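Local coordinates for protein 5-carboxymethyl-2-hydroxymuconate semialdehyde dehydrogenase (Thermus thermophilus, PDB 2D4E) that probably catalyses the NAD-dependent oxidation of 5-carboxymethyl-2-hydroxymuconate semialdehyde to the corresponding carboxylic acid, at residues G9-W12 with E13-E16; E65-R68 with A69-A73; E423-A426 with L427-N431. All coordinates share one frame; numbering follows the deposited sequence.

Contact 1 (G9-W12 with E13-E16); sequences GISW and ETIE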
loop_
_atom_site.group_PDB
_atom_site.type_symbol
_atom_site.label_atom_id
_atom_site.label_comp_id
_atom_site.label_asym_id
_atom_site.label_seq_id
_atom_site.Cartn_x
_atom_site.Cartn_y
_atom_site.Cartn_z
ATOM N N GLY C 9 -1.601 6.083 -42.533
ATOM C CA GLY C 9 -3.047 6.218 -42.540
ATOM C C GLY C 9 -3.521 7.644 -42.751
ATOM O O GLY C 9 -4.719 7.927 -42.652
ATOM N N ILE C 10 -2.590 8.547 -43.046
ATOM C CA ILE C 10 -2.930 9.950 -43.266
ATOM C C ILE C 10 -2.870 10.292 -44.759
ATOM O O ILE C 10 -1.897 9.965 -45.443
ATOM C CB ILE C 10 -1.967 10.873 -42.481
ATOM C CG1 ILE C 10 -1.999 10.505 -40.993
ATOM C CG2 ILE C 10 -2.365 12.327 -42.667
ATOM C CD1 ILE C 10 -0.963 11.229 -40.153
ATOM N N SER C 11 -3.914 10.942 -45.266
ATOM C CA SER C 11 -3.969 11.298 -46.681
ATOM C C SER C 11 -2.941 12.368 -47.010
ATOM O O SER C 11 -2.659 13.244 -46.191
ATOM C CB SER C 11 -5.364 11.806 -47.055
ATOM O OG SER C 11 -5.595 13.088 -46.506
ATOM N N TRP C 12 -2.384 12.309 -48.213
ATOM C CA TRP C 12 -1.397 13.300 -48.597
ATOM C C TRP C 12 -2.026 14.693 -48.598
ATOM O O TRP C 12 -1.349 15.685 -48.331
ATOM C CB TRP C 12 -0.802 12.976 -49.976
ATOM C CG TRP C 12 0.509 13.665 -50.194
ATOM C CD1 TRP C 12 0.713 14.874 -50.800
ATOM C CD2 TRP C 12 1.786 13.247 -49.693
ATOM N NE1 TRP C 12 2.038 15.237 -50.700
ATOM C CE2 TRP C 12 2.718 14.257 -50.024
ATOM C CE3 TRP C 12 2.232 12.118 -48.990
ATOM C CZ2 TRP C 12 4.074 14.174 -49.675
ATOM C CZ3 TRP C 12 3.584 12.035 -48.642
ATOM C CH2 TRP C 12 4.485 13.058 -48.986
ATOM N N GLU C 13 -3.326 14.762 -48.886
ATOM C CA GLU C 13 -4.038 16.038 -48.908
ATOM C C GLU C 13 -3.967 16.707 -47.537
ATOM O O GLU C 13 -3.745 17.915 -47.437
ATOM C CB GLU C 13 -5.506 15.834 -49.308
ATOM C CG GLU C 13 -5.735 15.481 -50.780
ATOM C CD GLU C 13 -5.121 14.147 -51.184
ATOM O OE1 GLU C 13 -5.407 13.128 -50.517
ATOM O OE2 GLU C 13 -4.356 14.118 -52.178
ATOM N N THR C 14 -4.163 15.915 -46.485
ATOM C CA THR C 14 -4.100 16.410 -45.114
ATOM C C THR C 14 -2.706 16.964 -44.828
ATOM O O THR C 14 -2.559 18.049 -44.264
ATOM C CB THR C 14 -4.387 15.283 -44.103
ATOM O OG1 THR C 14 -5.722 14.808 -44.291
ATOM C CG2 THR C 14 -4.222 15.782 -42.673
ATOM N N ILE C 15 -1.686 16.207 -45.220
ATOM C CA ILE C 15 -0.298 16.617 -45.012
ATOM C C ILE C 15 -0.030 18.010 -45.575
ATOM O O ILE C 15 0.549 18.858 -44.900
ATOM C CB ILE C 15 0.679 15.607 -45.667
ATOM C CG1 ILE C 15 0.652 14.294 -44.886
ATOM C CG2 ILE C 15 2.093 16.179 -45.714
ATOM C CD1 ILE C 15 1.473 13.194 -45.516
ATOM N N GLU C 16 -0.465 18.248 -46.811
ATOM C CA GLU C 16 -0.253 19.540 -47.450
ATOM C C GLU C 16 -1.085 20.639 -46.791
ATOM O O GLU C 16 -0.663 21.791 -46.735
ATOM C CB GLU C 16 -0.570 19.437 -48.945
ATOM C CG GLU C 16 0.190 18.306 -49.626
ATOM C CD GLU C 16 0.005 18.273 -51.133
ATOM O OE1 GLU C 16 -1.159 18.255 -51.595
ATOM O OE2 GLU C 16 1.030 18.256 -51.853
#
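Ser11 and Thr14 join hydroxyl to hydroxyl where strand 10-11 runs into helix 12-24. Ser11 stands at the N-cap, a place that suits a short polar side chain, and its OG lies 2.8 Å from Thr14 OG1 in a hydrogen bond that either could donate. With OG between the backbone N and the carbonyl carbon (chi1 72°), Ser11 faces the first turn. The backbone is fastened by Ile15 N to Ser11 O at 3.3 Å and by Glu16 N to Trp12 O.

Trp12 carries the apolar side of this turn. From CB, which lies beside the start of the next peptide, CG runs anti to the backbone N (chi1 -160°), and this lays the indole alongside the turn, where it meets Ile15 and Glu16. CD1 meets Glu16 CD at 3.5 Å, and NE1 lies 3.4 Å from Glu16 OE2, which comes to the indole edge near the ring plane, the carboxylate turned 64° against the ring. On the benzo part, CE3 and CZ3 both touch Ile15 CD1, an off-centre CH-pi contact with the six-membered ring. Leu338, which touches both Trp12 and Ile15, packs against this group. With the indole cut back to an alanine, Ile15 CD1 would probably lose the ring it packs on and the Glu16 carboxylate its neighbouring edge.

Ile10 points into the protein, packing on helices 103-114 and 118-136 with Ile15, so the branched residues tie the N-terminal helix to its neighbours. The exposed Glu13 forms a salt bridge with Arg2. Within the turn, Ile10 CG2 touches Thr14 CB at 3.9 Å and Ile15 CG1 at 4.2 Å.

Contact 2 (E65-R68 with A69-A73); sequences EVDR and AAKAA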
loop_
_atom_site.group_PDB
_atom_site.type_symbol
_atom_site.label_atom_id
_atom_site.label_comp_id
_atom_site.label_asym_id
_atom_site.label_seq_id
_atom_site.Cartn_x
_atom_site.Cartn_y
_atom_site.Cartn_z
ATOM N N GLU C 65 4.539 37.885 -20.639
ATOM C CA GLU C 65 3.593 36.845 -21.015
ATOM C C GLU C 65 3.579 35.780 -19.919
ATOM O O GLU C 65 2.520 35.257 -19.545
ATOM C CB GLU C 65 3.979 36.244 -22.375
ATOM C CG GLU C 65 3.775 37.207 -23.557
ATOM C CD GLU C 65 4.789 38.348 -23.602
ATOM O OE1 GLU C 65 4.459 39.406 -24.182
ATOM O OE2 GLU C 65 5.918 38.185 -23.075
ATOM N N VAL C 66 4.755 35.479 -19.382
ATOM C CA VAL C 66 4.855 34.491 -18.317
ATOM C C VAL C 66 4.105 34.981 -17.077
ATOM O O VAL C 66 3.391 34.210 -16.431
ATOM C CB VAL C 66 6.332 34.207 -17.957
ATOM C CG1 VAL C 66 6.420 33.357 -16.681
ATOM C CG2 VAL C 66 6.999 33.480 -19.112
ATOM N N ASP C 67 4.252 36.264 -16.753
ATOM C CA ASP C 67 3.575 36.821 -15.584
ATOM C C ASP C 67 2.056 36.675 -15.721
ATOM O O ASP C 67 1.376 36.268 -14.783
ATOM C CB ASP C 67 3.968 38.292 -15.396
ATOM C CG ASP C 67 3.332 38.916 -14.167
ATOM O OD1 ASP C 67 3.457 38.346 -13.065
ATOM O OD2 ASP C 67 2.705 39.983 -14.299
ATOM N N ARG C 68 1.527 36.989 -16.901
ATOM C CA ARG C 68 0.096 36.868 -17.141
ATOM C C ARG C 68 -0.365 35.410 -17.053
ATOM O O ARG C 68 -1.432 35.123 -16.512
ATOM C CB ARG C 68 -0.256 37.452 -18.513
ATOM C CG ARG C 68 -0.203 38.974 -18.571
ATOM C CD ARG C 68 -0.145 39.482 -20.013
ATOM N NE ARG C 68 -1.301 39.058 -20.803
ATOM C CZ ARG C 68 -1.404 39.207 -22.123
ATOM N NH1 ARG C 68 -0.418 39.770 -22.813
ATOM N NH2 ARG C 68 -2.494 38.789 -22.754
ATOM N N ALA C 69 0.440 34.490 -17.583
ATOM C CA ALA C 69 0.101 33.065 -17.552
ATOM C C ALA C 69 0.095 32.539 -16.121
ATOM O O ALA C 69 -0.814 31.812 -15.727
ATOM C CB ALA C 69 1.094 32.265 -18.386
ATOM N N ALA C 70 1.109 32.910 -15.345
ATOM C CA ALA C 70 1.212 32.464 -13.958
ATOM C C ALA C 70 0.039 32.996 -13.128
ATOM O O ALA C 70 -0.545 32.272 -12.321
ATOM C CB ALA C 70 2.544 32.924 -13.358
ATOM N N LYS C 71 -0.306 34.262 -13.328
ATOM C CA LYS C 71 -1.424 34.861 -12.607
ATOM C C LYS C 71 -2.709 34.124 -12.955
ATOM O O LYS C 71 -3.559 33.897 -12.096
ATOM C CB LYS C 71 -1.573 36.340 -12.970
ATOM C CG LYS C 71 -0.622 37.263 -12.231
ATOM C CD LYS C 71 -0.721 38.688 -12.758
ATOM C CE LYS C 71 -0.087 39.667 -11.791
ATOM N NZ LYS C 71 1.228 39.174 -11.306
ATOM N N ALA C 72 -2.845 33.743 -14.221
ATOM C CA ALA C 72 -4.035 33.030 -14.664
ATOM C C ALA C 72 -4.116 31.649 -14.009
ATOM O O ALA C 72 -5.173 31.245 -13.521
ATOM C CB ALA C 72 -4.035 32.900 -16.193
ATOM N N ALA C 73 -2.999 30.929 -13.995
ATOM C CA ALA C 73 -2.969 29.598 -13.397
ATOM C C ALA C 73 -3.258 29.711 -11.906
ATOM O O ALA C 73 -4.002 28.908 -11.343
ATOM C CB ALA C 73 -1.604 28.949 -13.614
#
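Asp67 and Lys71 sit one helical turn apart and close a salt bridge over it, Lys71 NZ lying 3.0 Å from Asp67 OD1 and making a second, weak bond to OD2. The lysine reaches OD1 from the syn side, 23° out of the carboxylate plane. Asp67 CG stands anti to the backbone N (chi1 -178°), which carries the carboxylate along the helix toward the lysine, whose chain bends at its last torsion to bring NZ in. OD1 is also hydrogen-bonded to His239 NE2, its stronger partner, so this short acid ties helix 63-80 to the loop after helix 229-238, while the long lysine adds its bridge on the outer side, in the solvent.

The backbone beneath is regular alpha-helix, each N-H reaching the carbonyl four residues back: Ala69 N to Glu65 O at 3.0 Å, Ala70 N to Val66 O at 2.8 Å and Ala72 N to Arg68 O at 3.0 Å. Ala69 fills the inner side, its CB 3.5 Å from Glu65 O, and it is small enough for the helix to come close to Asn223 and Val225, at and just beyond an outermost strand of the parallel sheet of the NAD-binding fold. Arg68 goes another way: while its backbone O accepts from Ala72, its long chain lies against Ile31 and sends NH1 toward Glu39 in a long, weak ion pair.

Contact 3 (E423-A426 with L427-N431); sequences EEEA and LRKAN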
loop_
_atom_site.group_PDB
_atom_site.type_symbol
_atom_site.label_atom_id
_atom_site.label_comp_id
_atom_site.label_asym_id
_atom_site.label_seq_id
_atom_site.Cartn_x
_atom_site.Cartn_y
_atom_site.Cartn_z
ATOM N N GLU C 423 31.170 -10.468 -15.895
ATOM C CA GLU C 423 30.047 -9.780 -15.265
ATOM C C GLU C 423 30.480 -8.582 -14.428
ATOM O O GLU C 423 29.943 -7.483 -14.579
ATOM C CB GLU C 423 29.247 -10.761 -14.401
ATOM C CG GLU C 423 28.049 -10.134 -13.703
ATOM C CD GLU C 423 27.230 -11.139 -12.903
ATOM O OE1 GLU C 423 26.475 -10.699 -12.010
ATOM O OE2 GLU C 423 27.331 -12.358 -13.173
ATOM N N GLU C 424 31.450 -8.801 -13.547
ATOM C CA GLU C 424 31.974 -7.745 -12.680
ATOM C C GLU C 424 32.407 -6.505 -13.474
ATOM O O GLU C 424 32.084 -5.375 -13.104
ATOM C CB GLU C 424 33.151 -8.308 -11.864
ATOM C CG GLU C 424 34.103 -7.283 -11.265
ATOM C CD GLU C 424 35.267 -7.939 -10.515
ATOM O OE1 GLU C 424 35.855 -8.911 -11.045
ATOM O OE2 GLU C 424 35.602 -7.478 -9.402
ATOM N N GLU C 425 33.132 -6.720 -14.568
ATOM C CA GLU C 425 33.598 -5.613 -15.395
ATOM C C GLU C 425 32.446 -4.991 -16.196
ATOM O O GLU C 425 32.420 -3.782 -16.415
ATOM C CB GLU C 425 34.713 -6.090 -16.335
ATOM C CG GLU C 425 35.258 -5.023 -17.275
ATOM C CD GLU C 425 36.504 -5.486 -18.014
ATOM O OE1 GLU C 425 37.598 -5.455 -17.411
ATOM O OE2 GLU C 425 36.389 -5.893 -19.190
ATOM N N ALA C 426 31.495 -5.811 -16.627
ATOM C CA ALA C 426 30.352 -5.287 -17.371
ATOM C C ALA C 426 29.583 -4.308 -16.477
ATOM O O ALA C 426 29.170 -3.236 -16.924
ATOM C CB ALA C 426 29.439 -6.425 -17.809
ATOM N N LEU C 427 29.413 -4.682 -15.211
ATOM C CA LEU C 427 28.697 -3.855 -14.240
ATOM C C LEU C 427 29.451 -2.576 -13.899
ATOM O O LEU C 427 28.861 -1.491 -13.838
ATOM C CB LEU C 427 28.446 -4.647 -12.954
ATOM C CG LEU C 427 27.765 -3.897 -11.802
ATOM C CD1 LEU C 427 26.374 -3.435 -12.242
ATOM C CD2 LEU C 427 27.667 -4.807 -10.579
ATOM N N ARG C 428 30.754 -2.706 -13.664
ATOM C CA ARG C 428 31.593 -1.560 -13.330
ATOM C C ARG C 428 31.523 -0.490 -14.419
ATOM O O ARG C 428 31.305 0.686 -14.132
ATOM C CB ARG C 428 33.050 -2.008 -13.141
ATOM C CG ARG C 428 34.043 -0.865 -12.963
ATOM C CD ARG C 428 35.455 -1.383 -12.679
ATOM N NE ARG C 428 36.021 -2.144 -13.798
ATOM C CZ ARG C 428 36.422 -1.609 -14.949
ATOM N NH1 ARG C 428 36.333 -0.299 -15.150
ATOM N NH2 ARG C 428 36.918 -2.384 -15.900
ATOM N N LYS C 429 31.718 -0.907 -15.666
ATOM C CA LYS C 429 31.679 0.018 -16.796
ATOM C C LYS C 429 30.272 0.573 -17.012
ATOM O O LYS C 429 30.106 1.746 -17.351
ATOM C CB LYS C 429 32.160 -0.675 -18.076
ATOM C CG LYS C 429 33.642 -1.014 -18.080
ATOM C CD LYS C 429 34.076 -1.701 -19.373
ATOM C CE LYS C 429 35.588 -1.925 -19.366
ATOM N NZ LYS C 429 36.098 -2.672 -20.550
ATOM N N ALA C 430 29.260 -0.269 -16.820
ATOM C CA ALA C 430 27.881 0.183 -16.999
ATOM C C ALA C 430 27.580 1.343 -16.046
ATOM O O ALA C 430 27.017 2.356 -16.454
ATOM C CB ALA C 430 26.904 -0.973 -16.752
ATOM N N ASN C 431 27.977 1.198 -14.782
ATOM C CA ASN C 431 27.725 2.231 -13.777
ATOM C C ASN C 431 28.701 3.392 -13.788
ATOM O O ASN C 431 28.477 4.392 -13.106
ATOM C CB ASN C 431 27.724 1.631 -12.369
ATOM C CG ASN C 431 26.508 0.780 -12.100
ATOM O OD1 ASN C 431 25.498 0.886 -12.800
ATOM N ND2 ASN C 431 26.588 -0.066 -11.070
#
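A salt-bridge network on helix 423-431 joins Glu425 to Arg428 and Lys429, one turn further along. This helix links strand 414-420 to the parallel strand 438-442 in a beta-alpha-beta crossover of the mixed sheet, in what is probably the catalytic domain of the aldehyde dehydrogenase fold. Glu425 extends with CG anti to the backbone N (chi1 179°), sending its carboxylate forward to both cationic side chains.

OE2 is 3.5 Å from Lys429 NZ, the two chains lying side by side and pointing the same way. OE1 lies 3.5 Å from Arg428 NH2, at the guanidinium edge and in its plane, though the two flat groups are turned 83° apart. Both pairs are long, and the firmer partners lie outside: OE2 accepts from Lys421 N, and Lys429 NZ donates to Pro419 O. Long chains suit this outer side, since they reach the network and the end of strand 414-420 together.

The inner face needs small or apolar residues. Ala426 and Ala430 lie on Leu279, and Leu427 packs on Leu452 of helix 446-455, while Glu423 forms a salt bridge with Arg451 of that helix. Through the turns run the regular helical backbone bonds, from Leu427 N to Glu423 O at 2.9 Å through to Ala430 N and Ala426 O. Back on the outer side, the arginine leans on the aliphatic part of the acid as well as on its charge: Arg428 NH2 comes within 3.4 Å of Glu425 CG.

How the contacts relate
The three contacts follow one another along the chain, and none touches another. Contact 1 opens helix 12-24 near the N-terminus, contact 2 lies within helix 63-80, and contact 3 spans helix 423-431. Centres of contacts 1 and 2 are 36 Å apart, while contact 3 is 48 Å from each of them, across the centre of the chain. No sheet is shared: contact 1 includes one strand of a short two-stranded antiparallel sheet (6-7 with 10-11), contact 2 flanks the parallel sheet of the NAD-binding fold, and contact 3 covers the mixed sheet. Each is a local turn on a separate outer helix, and these helices pack on different parts of the enzyme.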